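Local coordinates for protein bile acid 7a-dehydratase, BaiE (Clostridium hiranonis DSM 13275, PDB 4L8P) that probably removes the 7-alpha-hydroxyl group of bile acid intermediates as water, acting as a lyase of the SnoaL-like, cystatin-like fold, at residues Glu97-Met103 against Glu124-Thr130; Gly141-Asp147 against Thr161-Phe167; Leu45-Tyr49 against Glu60-Thr64. All coordinates share one frame; numbering follows the deposited sequence. Where two conformers were deposited one is given.

Contact 1 of 3, residues Glu97-Met103 against Glu124-Thr130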
loop_
_atom_site.group_PDB
_atom_site.type_symbol
_atom_site.label_atom_id
_atom_site.label_comp_id
_atom_site.label_asym_id
_atom_site.label_seq_id
_atom_site.Cartn_x
_atom_site.Cartn_y
_atom_site.Cartn_z
ATOM N N GLU A 97 -18.324 -4.859 -18.589
ATOM C CA GLU A 97 -19.382 -4.412 -17.675
ATOM C C GLU A 97 -18.992 -4.504 -16.217
ATOM O O GLU A 97 -19.784 -4.085 -15.371
ATOM C CB GLU A 97 -20.680 -5.248 -17.768
ATOM C CG GLU A 97 -21.191 -5.670 -19.112
ATOM C CD GLU A 97 -20.507 -6.939 -19.551
ATOM O OE1 GLU A 97 -20.884 -8.070 -19.130
ATOM O OE2 GLU A 97 -19.566 -6.751 -20.308
ATOM N N GLU A 98 -17.829 -5.100 -15.903
ATOM C CA GLU A 98 -17.365 -5.213 -14.528
ATOM C C GLU A 98 -16.178 -4.282 -14.263
ATOM O O GLU A 98 -15.096 -4.498 -14.792
ATOM C CB GLU A 98 -16.977 -6.660 -14.211
ATOM C CG GLU A 98 -16.496 -6.878 -12.777
ATOM C CD GLU A 98 -16.091 -8.301 -12.457
ATOM O OE1 GLU A 98 -16.453 -9.254 -13.191
ATOM O OE2 GLU A 98 -15.411 -8.463 -11.422
ATOM N N ILE A 99 -16.391 -3.250 -13.443
ATOM C CA ILE A 99 -15.298 -2.428 -12.921
ATOM C C ILE A 99 -14.708 -3.215 -11.756
ATOM O O ILE A 99 -15.449 -3.616 -10.845
ATOM C CB ILE A 99 -15.797 -1.065 -12.372
ATOM C CG1 ILE A 99 -16.486 -0.237 -13.477
ATOM C CG2 ILE A 99 -14.684 -0.291 -11.692
ATOM C CD1 ILE A 99 -17.277 0.956 -12.951
ATOM N N SER A 100 -13.387 -3.395 -11.756
ATOM C CA SER A 100 -12.695 -4.063 -10.642
ATOM C C SER A 100 -11.573 -3.191 -10.098
ATOM O O SER A 100 -10.941 -2.415 -10.829
ATOM C CB SER A 100 -12.130 -5.426 -11.055
ATOM O OG SER A 100 -11.137 -5.293 -12.056
HETATM N N MSE A 101 -11.344 -3.322 -8.799
HETATM C CA MSE A 101 -10.203 -2.700 -8.128
HETATM C C MSE A 101 -9.639 -3.713 -7.159
HETATM O O MSE A 101 -10.256 -3.997 -6.133
HETATM C CB MSE A 101 -10.625 -1.381 -7.455
HETATM C CG MSE A 101 -10.717 -0.223 -8.466
HETATM SE SE MSE A 101 -11.630 1.361 -7.738
HETATM C CE MSE A 101 -10.213 1.723 -6.411
ATOM N N HIS A 102 -8.451 -4.244 -7.475
ATOM C CA HIS A 102 -7.703 -5.157 -6.605
ATOM C C HIS A 102 -6.517 -4.390 -6.066
ATOM O O HIS A 102 -5.575 -4.061 -6.810
ATOM C CB HIS A 102 -7.212 -6.359 -7.425
ATOM C CG HIS A 102 -8.312 -7.220 -7.923
ATOM N ND1 HIS A 102 -9.012 -6.931 -9.070
ATOM C CD2 HIS A 102 -8.821 -8.385 -7.445
ATOM C CE1 HIS A 102 -9.947 -7.849 -9.248
ATOM N NE2 HIS A 102 -9.831 -8.764 -8.296
HETATM N N MSE A 103 -6.589 -4.058 -4.782
HETATM C CA MSE A 103 -5.663 -3.132 -4.126
HETATM C C MSE A 103 -4.794 -3.919 -3.161
HETATM O O MSE A 103 -5.275 -4.438 -2.144
HETATM C CB MSE A 103 -6.477 -2.044 -3.429
HETATM C CG MSE A 103 -7.188 -1.191 -4.494
HETATM SE SE MSE A 103 -8.553 -0.031 -3.667
HETATM C CE MSE A 103 -9.846 -1.446 -3.330
ATOM N N GLU A 124 -7.438 -5.918 -0.779
ATOM C CA GLU A 124 -8.843 -5.483 -0.783
ATOM C C GLU A 124 -9.338 -5.484 -2.235
ATOM O O GLU A 124 -8.669 -4.952 -3.100
ATOM C CB GLU A 124 -9.006 -4.060 -0.223
ATOM C CG GLU A 124 -10.471 -3.728 -0.130
ATOM C CD GLU A 124 -10.841 -2.340 0.251
ATOM O OE1 GLU A 124 -9.970 -1.408 0.322
ATOM O OE2 GLU A 124 -12.088 -2.167 0.426
ATOM N N ASP A 125 -10.536 -6.037 -2.478
ATOM C CA ASP A 125 -11.135 -6.037 -3.797
ATOM C C ASP A 125 -12.514 -5.391 -3.749
ATOM O O ASP A 125 -13.258 -5.569 -2.787
ATOM C CB ASP A 125 -11.227 -7.435 -4.393
ATOM C CG ASP A 125 -11.965 -8.398 -3.520
ATOM O OD1 ASP A 125 -11.491 -8.649 -2.405
ATOM O OD2 ASP A 125 -13.003 -8.940 -3.959
ATOM N N ASN A 126 -12.806 -4.581 -4.759
ATOM C CA ASN A 126 -14.119 -3.990 -4.958
ATOM C C ASN A 126 -14.494 -4.243 -6.426
ATOM O O ASN A 126 -13.677 -4.041 -7.336
ATOM C CB ASN A 126 -14.103 -2.480 -4.747
ATOM C CG ASN A 126 -13.747 -2.041 -3.326
ATOM O OD1 ASN A 126 -13.698 -2.823 -2.353
ATOM N ND2 ASN A 126 -13.489 -0.767 -3.200
ATOM N N LEU A 127 -15.700 -4.756 -6.636
ATOM C CA LEU A 127 -16.215 -5.062 -7.968
ATOM C C LEU A 127 -17.560 -4.371 -8.114
ATOM O O LEU A 127 -18.374 -4.388 -7.182
ATOM C CB LEU A 127 -16.371 -6.567 -8.186
ATOM C CG LEU A 127 -15.228 -7.503 -7.779
ATOM C CD1 LEU A 127 -15.715 -8.931 -8.012
ATOM C CD2 LEU A 127 -13.926 -7.212 -8.520
ATOM N N ILE A 128 -17.777 -3.754 -9.282
ATOM C CA ILE A 128 -19.049 -3.098 -9.624
ATOM C C ILE A 128 -19.483 -3.532 -11.034
ATOM O O ILE A 128 -18.732 -3.395 -11.995
ATOM C CB ILE A 128 -18.917 -1.555 -9.588
ATOM C CG1 ILE A 128 -18.538 -1.082 -8.167
ATOM C CG2 ILE A 128 -20.197 -0.877 -10.096
ATOM C CD1 ILE A 128 -18.068 0.354 -8.077
ATOM N N PHE A 129 -20.692 -4.065 -11.135
ATOM C CA PHE A 129 -21.280 -4.414 -12.427
ATOM C C PHE A 129 -22.182 -3.259 -12.875
ATOM O O PHE A 129 -23.118 -2.876 -12.160
ATOM C CB PHE A 129 -22.046 -5.736 -12.312
ATOM C CG PHE A 129 -21.153 -6.927 -12.114
ATOM C CD1 PHE A 129 -20.765 -7.322 -10.833
ATOM C CD2 PHE A 129 -20.669 -7.638 -13.219
ATOM C CE1 PHE A 129 -19.922 -8.410 -10.652
ATOM C CE2 PHE A 129 -19.834 -8.726 -13.043
ATOM C CZ PHE A 129 -19.465 -9.115 -11.763
ATOM N N THR A 130 -21.927 -2.726 -14.073
ATOM C CA THR A 130 -22.622 -1.514 -14.536
ATOM C C THR A 130 -23.750 -1.800 -15.491
ATOM O O THR A 130 -24.608 -0.937 -15.693
ATOM C CB THR A 130 -21.651 -0.547 -15.248
ATOM O OG1 THR A 130 -21.033 -1.209 -16.346
ATOM C CG2 THR A 130 -20.567 -0.083 -14.284
#
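Glu98 and Phe129 lie side by side on one face of an antiparallel strand pair. Glu98 CG sits over the Phe129 ring, 4.1 Å from the ring centroid, as a CH-pi contact. The Glu98 chain is extended, with CG anti to the backbone N (chi1 -179°), and this brings its carboxylate past CE2 and CZ, tilted 41° to the ring plane. One carboxylate oxygen, Glu98 OE2, rests on the methyls of Leu127, 3.5 Å from CD1. Leu127 CD2 also touches Ser100 CB at 3.6 Å. His102 completes this face, with its CD2 packed on Asp125 CB.

The opposite face carries Ile99, Met101, Met103, Glu124, Asn126 and Ile128. Met101 and Met103 are selenomethionines. Met103 bends at its selenium, so that its CE methyl lies alongside Glu124, 3.7 Å from OE1. Ile99 CD1 meets Thr130 CG2 at 3.7 Å.

The backbone sets this pairing. Ile99, Met101 and Met103 each form a hydrogen-bonded pair, with Ile128, Asn126 and Glu124 in turn. Met103 N reaches Glu124 O at 2.8 Å, nearly straight at 171°. Beyond the strand end, Thr130 N bonds Glu97 O at 2.9 Å.

Further out, Asp54 accepts hydrogen bonds from both Ser100 OG and His102 ND1, which fixes the turn of the imidazole. Asp125 is held by a salt bridge to Arg165. Glu124 OE1 binds a sodium ion together with Glu124 of the second and third subunits. Shared cation binding would probably offset the repulsion between these carboxylates. The Ile99, Met101, Glu124 and Ile128 face meets neighbouring subunits; the Ser100 and His102 face is tied to Asp54.

Contact 2 of 3, residues Gly141-Asp147 against Thr161-Phe167; sequences GGAFYTD and TGYVRIF
Segments 141-147 and 161-167 run antiparallel at 154° in the beta hairpin of strands 137-152 and 155-172, with a classic beta bulge where Ile166 and Phe167 both face Gly142. Gly142 N bonds Phe167 O at 3.0 Å, while Gly142 O accepts Ile166 N at 2.8 Å from above its carbonyl plane. Arg165 NH1 adds a weak bond to Gly142 O at 3.2 Å, besides its salt bridge to Asp125.

Tyr163 holds CG between the backbone N and the carbonyl carbon (chi1 65°), which sends its ring the same way as Tyr145. Their planes are 26° apart, but the rings are slid so far that they barely overlap. Instead Tyr163 CB sits over the centre of the Tyr145 ring, 3.5 Å from its centroid. At the edge of the Tyr145 ring comes Thr161 OG1, which donates to Asp147 OD1 at 2.6 Å. On the side of the sheet opposite Tyr145, Ile166 CD1 sits over the Phe144 ring, 3.8 Å from its centroid.

Strand 116-129 flanks segment 141-147, and Tyr122 meets Phe144 edge-to-face. Lys46 of helix 22-55 forms a salt bridge with Asp147. Phe167 pairs with a strand of the third subunit, carrying the sheet across the interface.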
loop_
_atom_site.group_PDB
_atom_site.type_symbol
_atom_site.label_atom_id
_atom_site.label_comp_id
_atom_site.label_asym_id
_atom_site.label_seq_id
_atom_site.Cartn_x
_atom_site.Cartn_y
_atom_site.Cartn_z
ATOM N N GLY A 141 -14.484 -7.305 -0.715
ATOM C CA GLY A 141 -13.843 -8.310 0.092
ATOM C C GLY A 141 -12.420 -7.975 0.490
ATOM O O GLY A 141 -11.854 -6.941 0.115
ATOM N N GLY A 142 -11.838 -8.906 1.226
ATOM C CA GLY A 142 -10.444 -8.862 1.605
ATOM C C GLY A 142 -9.886 -10.255 1.599
ATOM O O GLY A 142 -10.619 -11.222 1.812
ATOM N N ALA A 143 -8.580 -10.369 1.400
ATOM C CA ALA A 143 -7.924 -11.661 1.381
ATOM C C ALA A 143 -6.451 -11.555 1.731
ATOM O O ALA A 143 -5.824 -10.534 1.452
ATOM C CB ALA A 143 -8.090 -12.307 0.003
ATOM N N PHE A 144 -5.915 -12.626 2.334
ATOM C CA PHE A 144 -4.474 -12.777 2.525
ATOM C C PHE A 144 -3.999 -13.742 1.441
ATOM O O PHE A 144 -4.378 -14.908 1.454
ATOM C CB PHE A 144 -4.167 -13.377 3.890
ATOM C CG PHE A 144 -4.631 -12.538 5.051
ATOM C CD1 PHE A 144 -4.153 -11.256 5.209
ATOM C CD2 PHE A 144 -5.508 -13.068 6.020
ATOM C CE1 PHE A 144 -4.550 -10.478 6.302
ATOM C CE2 PHE A 144 -5.899 -12.296 7.111
ATOM C CZ PHE A 144 -5.419 -11.008 7.224
ATOM N N TYR A 145 -3.147 -13.252 0.550
ATOM C CA TYR A 145 -2.548 -14.049 -0.546
ATOM C C TYR A 145 -1.122 -14.386 -0.191
ATOM O O TYR A 145 -0.403 -13.576 0.432
ATOM C CB TYR A 145 -2.558 -13.236 -1.846
ATOM C CG TYR A 145 -3.841 -13.386 -2.629
ATOM C CD1 TYR A 145 -4.978 -12.679 -2.287
ATOM C CD2 TYR A 145 -3.934 -14.300 -3.686
ATOM C CE1 TYR A 145 -6.163 -12.842 -2.986
ATOM C CE2 TYR A 145 -5.122 -14.459 -4.396
ATOM C CZ TYR A 145 -6.228 -13.728 -4.041
ATOM O OH TYR A 145 -7.412 -13.881 -4.729
ATOM N N THR A 146 -0.723 -15.602 -0.548
ATOM C CA THR A 146 0.678 -16.003 -0.538
ATOM C C THR A 146 1.078 -16.486 -1.937
ATOM O O THR A 146 0.732 -17.594 -2.350
ATOM C CB THR A 146 0.950 -17.063 0.550
ATOM O OG1 THR A 146 0.531 -16.532 1.819
ATOM C CG2 THR A 146 2.415 -17.382 0.612
ATOM N N ASP A 147 1.821 -15.637 -2.648
ATOM C CA ASP A 147 2.259 -15.867 -4.038
ATOM C C ASP A 147 3.575 -16.643 -4.051
ATOM O O ASP A 147 4.382 -16.508 -3.109
ATOM C CB ASP A 147 2.602 -14.558 -4.748
ATOM C CG ASP A 147 1.413 -13.643 -5.001
ATOM O OD1 ASP A 147 0.222 -14.040 -4.836
ATOM O OD2 ASP A 147 1.667 -12.502 -5.433
ATOM N N THR A 161 -0.476 -18.943 -6.600
ATOM C CA THR A 161 -0.788 -18.317 -5.326
ATOM C C THR A 161 -1.790 -19.153 -4.568
ATOM O O THR A 161 -2.307 -20.137 -5.079
ATOM C CB THR A 161 -1.283 -16.853 -5.526
ATOM O OG1 THR A 161 -1.262 -16.146 -4.285
ATOM C CG2 THR A 161 -2.687 -16.800 -6.087
ATOM N N GLY A 162 -2.002 -18.769 -3.327
ATOM C CA GLY A 162 -3.101 -19.261 -2.523
ATOM C C GLY A 162 -3.592 -18.162 -1.629
ATOM O O GLY A 162 -2.870 -17.193 -1.346
ATOM N N TYR A 163 -4.828 -18.303 -1.164
ATOM C CA TYR A 163 -5.376 -17.254 -0.318
ATOM C C TYR A 163 -6.366 -17.738 0.731
ATOM O O TYR A 163 -6.983 -18.808 0.590
ATOM C CB TYR A 163 -6.027 -16.177 -1.185
ATOM C CG TYR A 163 -7.244 -16.610 -1.973
ATOM C CD1 TYR A 163 -7.119 -17.166 -3.224
ATOM C CD2 TYR A 163 -8.533 -16.468 -1.444
ATOM C CE1 TYR A 163 -8.229 -17.546 -3.961
ATOM C CE2 TYR A 163 -9.653 -16.838 -2.166
ATOM C CZ TYR A 163 -9.504 -17.377 -3.426
ATOM O OH TYR A 163 -10.635 -17.760 -4.116
ATOM N N VAL A 164 -6.514 -16.916 1.770
ATOM C CA VAL A 164 -7.575 -17.008 2.722
ATOM C C VAL A 164 -8.454 -15.769 2.554
ATOM O O VAL A 164 -7.980 -14.647 2.664
ATOM C CB VAL A 164 -7.023 -17.055 4.164
ATOM C CG1 VAL A 164 -8.158 -16.965 5.181
ATOM C CG2 VAL A 164 -6.209 -18.314 4.362
ATOM N N ARG A 165 -9.743 -15.981 2.314
ATOM C CA ARG A 165 -10.693 -14.880 2.163
ATOM C C ARG A 165 -11.057 -14.384 3.571
ATOM O O ARG A 165 -11.640 -15.132 4.348
ATOM C CB ARG A 165 -11.923 -15.405 1.389
ATOM C CG ARG A 165 -12.771 -14.356 0.723
ATOM C CD ARG A 165 -12.103 -13.882 -0.549
ATOM N NE ARG A 165 -12.984 -13.036 -1.359
ATOM C CZ ARG A 165 -12.791 -11.748 -1.655
ATOM N NH1 ARG A 165 -11.730 -11.074 -1.221
ATOM N NH2 ARG A 165 -13.668 -11.119 -2.444
ATOM N N ILE A 166 -10.723 -13.132 3.889
ATOM C CA ILE A 166 -11.057 -12.552 5.186
ATOM C C ILE A 166 -12.577 -12.421 5.264
ATOM O O ILE A 166 -13.225 -12.851 6.239
ATOM C CB ILE A 166 -10.409 -11.181 5.362
ATOM C CG1 ILE A 166 -8.872 -11.284 5.258
ATOM C CG2 ILE A 166 -10.855 -10.522 6.664
ATOM C CD1 ILE A 166 -8.204 -9.959 5.015
ATOM N N PHE A 167 -13.112 -11.804 4.216
ATOM C CA PHE A 167 -14.544 -11.731 4.035
ATOM C C PHE A 167 -14.904 -11.355 2.611
ATOM O O PHE A 167 -14.073 -10.871 1.852
ATOM C CB PHE A 167 -15.189 -10.773 5.042
ATOM C CG PHE A 167 -15.410 -9.395 4.511
ATOM C CD1 PHE A 167 -14.342 -8.560 4.245
ATOM C CD2 PHE A 167 -16.696 -8.933 4.301
ATOM C CE1 PHE A 167 -14.576 -7.280 3.734
ATOM C CE2 PHE A 167 -16.920 -7.662 3.806
ATOM C CZ PHE A 167 -15.859 -6.850 3.516
#

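Contact 3 of 3, residues Leu45-Tyr49 against Glu60-Thr64; sequences LKAKY and ELETT
One polar bond joins the segments, from Lys48 to Thr63. Lys48 NZ donates to Thr63 OG1 at 2.9 Å. The lysine is stretched out along its whole length, with CG anti to the backbone N (chi1 177°), and this carries its amine across to Thr63. Thr63 OG1 in turn donates to Glu60 O at 2.6 Å, in the carbonyl plane. That oxygen also accepts Thr63 N, so two bonds from one residue grip it. The hydroxyl thus links the lysine to the backbone of the helix 58-62 region. Thr64 repeats the pattern one residue on, with OG1 donating to Leu61 O at 2.7 Å.

The charge pairing is looser. Lys48 NZ and Glu60 OE2 are 4.5 Å apart, beyond a salt bridge, though their opposite charges probably attract. Their aliphatic parts do touch: Lys48 CE meets Glu60 CG at 3.7 Å, and the two chains cross at about a right angle.

Packing contacts fill in the rest. Leu45 CD1 presses on Thr64 CB at 3.7 Å. Thr64 CG2 lies against the middle of the Lys48 chain. Thr64 OG1 lies at the Tyr49 ring edge, 3.6 Å from CD2. Leu61 brings its CD2 to Tyr49 CE2 at 4.1 Å. Tyr49 also lies beside a bound pentaethylene glycol, probably from the crystallisation liquor, though such molecules often mark pockets.

The contact packs segment 60-64 against the long helix 22-55. Strand 155-172 adds Ile158, which touches Leu45, Tyr49 and Thr64 and bonds the Thr64 backbone. Helix 83-93 covers Leu61 through Thr87 and Leu90. Glu108 of the second subunit packs on Lys48.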
loop_
_atom_site.group_PDB
_atom_site.type_symbol
_atom_site.label_atom_id
_atom_site.label_comp_id
_atom_site.label_asym_id
_atom_site.label_seq_id
_atom_site.Cartn_x
_atom_site.Cartn_y
_atom_site.Cartn_z
ATOM N N LEU A 45 6.442 -6.180 -10.100
ATOM C CA LEU A 45 5.777 -7.234 -10.871
ATOM C C LEU A 45 4.338 -7.367 -10.412
ATOM O O LEU A 45 3.400 -7.416 -11.219
ATOM C CB LEU A 45 6.521 -8.575 -10.687
ATOM C CG LEU A 45 5.838 -9.861 -11.170
ATOM C CD1 LEU A 45 5.722 -9.868 -12.677
ATOM C CD2 LEU A 45 6.622 -11.073 -10.686
ATOM N N LYS A 46 4.135 -7.479 -9.097
ATOM C CA LYS A 46 2.766 -7.601 -8.577
ATOM C C LYS A 46 1.940 -6.339 -8.852
ATOM O O LYS A 46 0.749 -6.422 -9.184
ATOM C CB LYS A 46 2.768 -7.933 -7.087
ATOM C CG LYS A 46 1.380 -8.323 -6.557
ATOM C CD LYS A 46 0.902 -9.663 -7.155
ATOM C CE LYS A 46 -0.313 -10.191 -6.409
ATOM N NZ LYS A 46 -0.611 -11.599 -6.669
ATOM N N ALA A 47 2.569 -5.179 -8.762
ATOM C CA ALA A 47 1.911 -3.910 -9.116
ATOM C C ALA A 47 1.418 -3.925 -10.556
ATOM O O ALA A 47 0.280 -3.548 -10.829
ATOM C CB ALA A 47 2.857 -2.754 -8.898
ATOM N N LYS A 48 2.276 -4.385 -11.459
ATOM C CA LYS A 48 1.943 -4.485 -12.873
ATOM C C LYS A 48 0.783 -5.468 -13.067
ATOM O O LYS A 48 -0.132 -5.194 -13.853
ATOM C CB LYS A 48 3.168 -4.912 -13.696
ATOM C CG LYS A 48 2.912 -5.104 -15.173
ATOM C CD LYS A 48 4.197 -5.519 -15.898
ATOM C CE LYS A 48 3.943 -5.888 -17.352
ATOM N NZ LYS A 48 5.166 -6.486 -17.995
ATOM N N TYR A 49 0.822 -6.611 -12.385
ATOM C CA TYR A 49 -0.277 -7.573 -12.450
ATOM C C TYR A 49 -1.625 -6.906 -12.115
ATOM O O TYR A 49 -2.604 -7.053 -12.867
ATOM C CB TYR A 49 0.022 -8.789 -11.543
ATOM C CG TYR A 49 -1.124 -9.752 -11.402
ATOM C CD1 TYR A 49 -2.077 -9.572 -10.401
ATOM C CD2 TYR A 49 -1.276 -10.822 -12.283
ATOM C CE1 TYR A 49 -3.166 -10.413 -10.292
ATOM C CE2 TYR A 49 -2.364 -11.689 -12.171
ATOM C CZ TYR A 49 -3.305 -11.470 -11.182
ATOM O OH TYR A 49 -4.383 -12.340 -11.047
ATOM N N GLU A 60 -0.741 -7.785 -21.871
ATOM C CA GLU A 60 0.269 -7.331 -20.897
ATOM C C GLU A 60 0.245 -8.134 -19.589
ATOM O O GLU A 60 1.305 -8.530 -19.075
ATOM C CB GLU A 60 0.163 -5.818 -20.642
ATOM C CG GLU A 60 1.411 -5.249 -19.973
ATOM C CD GLU A 60 1.475 -3.725 -19.956
ATOM O OE1 GLU A 60 0.521 -3.042 -20.404
ATOM O OE2 GLU A 60 2.502 -3.200 -19.479
ATOM N N LEU A 61 -0.948 -8.437 -19.063
ATOM C CA LEU A 61 -1.033 -9.283 -17.870
ATOM C C LEU A 61 -0.349 -10.635 -18.083
ATOM O O LEU A 61 0.331 -11.169 -17.199
ATOM C CB LEU A 61 -2.478 -9.518 -17.471
ATOM C CG LEU A 61 -2.639 -10.227 -16.115
ATOM C CD1 LEU A 61 -3.925 -9.724 -15.484
ATOM C CD2 LEU A 61 -2.745 -11.746 -16.218
ATOM N N GLU A 62 -0.519 -11.211 -19.271
ATOM C CA GLU A 62 0.094 -12.493 -19.594
ATOM C C GLU A 62 1.629 -12.493 -19.410
ATOM O O GLU A 62 2.196 -13.503 -19.014
ATOM C CB GLU A 62 -0.249 -12.893 -21.048
ATOM C CG GLU A 62 0.079 -14.334 -21.390
ATOM C CD GLU A 62 -0.358 -14.720 -22.804
ATOM O OE1 GLU A 62 -1.354 -14.166 -23.281
ATOM O OE2 GLU A 62 0.294 -15.593 -23.407
ATOM N N THR A 63 2.275 -11.353 -19.624
ATOM C CA THR A 63 3.743 -11.227 -19.480
ATOM C C THR A 63 4.224 -11.293 -18.025
ATOM O O THR A 63 5.405 -11.479 -17.786
ATOM C CB THR A 63 4.304 -9.941 -20.108
ATOM O OG1 THR A 63 3.913 -8.780 -19.345
ATOM C CG2 THR A 63 3.874 -9.793 -21.558
ATOM N N THR A 64 3.314 -11.139 -17.065
ATOM C CA THR A 64 3.652 -11.291 -15.646
ATOM C C THR A 64 3.654 -12.746 -15.159
ATOM O O THR A 64 4.113 -13.010 -14.052
ATOM C CB THR A 64 2.691 -10.468 -14.739
ATOM O OG1 THR A 64 1.399 -11.095 -14.698
ATOM C CG2 THR A 64 2.597 -9.006 -15.198
#

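Along the chain the order is contact 3, contact 1, contact 2, each closing before the next opens. Contacts 1 and 2 lie in one four-stranded antiparallel sheet, with centres about 16 Å apart. Strands 116-129 and 137-152 are neighbours in it, and the Asp125-Arg165 salt bridge ties the two contacts together. Contact 3 belongs to the helical layer, its centre about 18 Å from each of the others. It touches contact 2 through Lys46 and Asp147, but its nearest atoms are about 6 Å from contact 1. Helices packed against a curved sheet are consistent with the cystatin-like fold, and all three contacts also reach neighbouring subunits of the trimer.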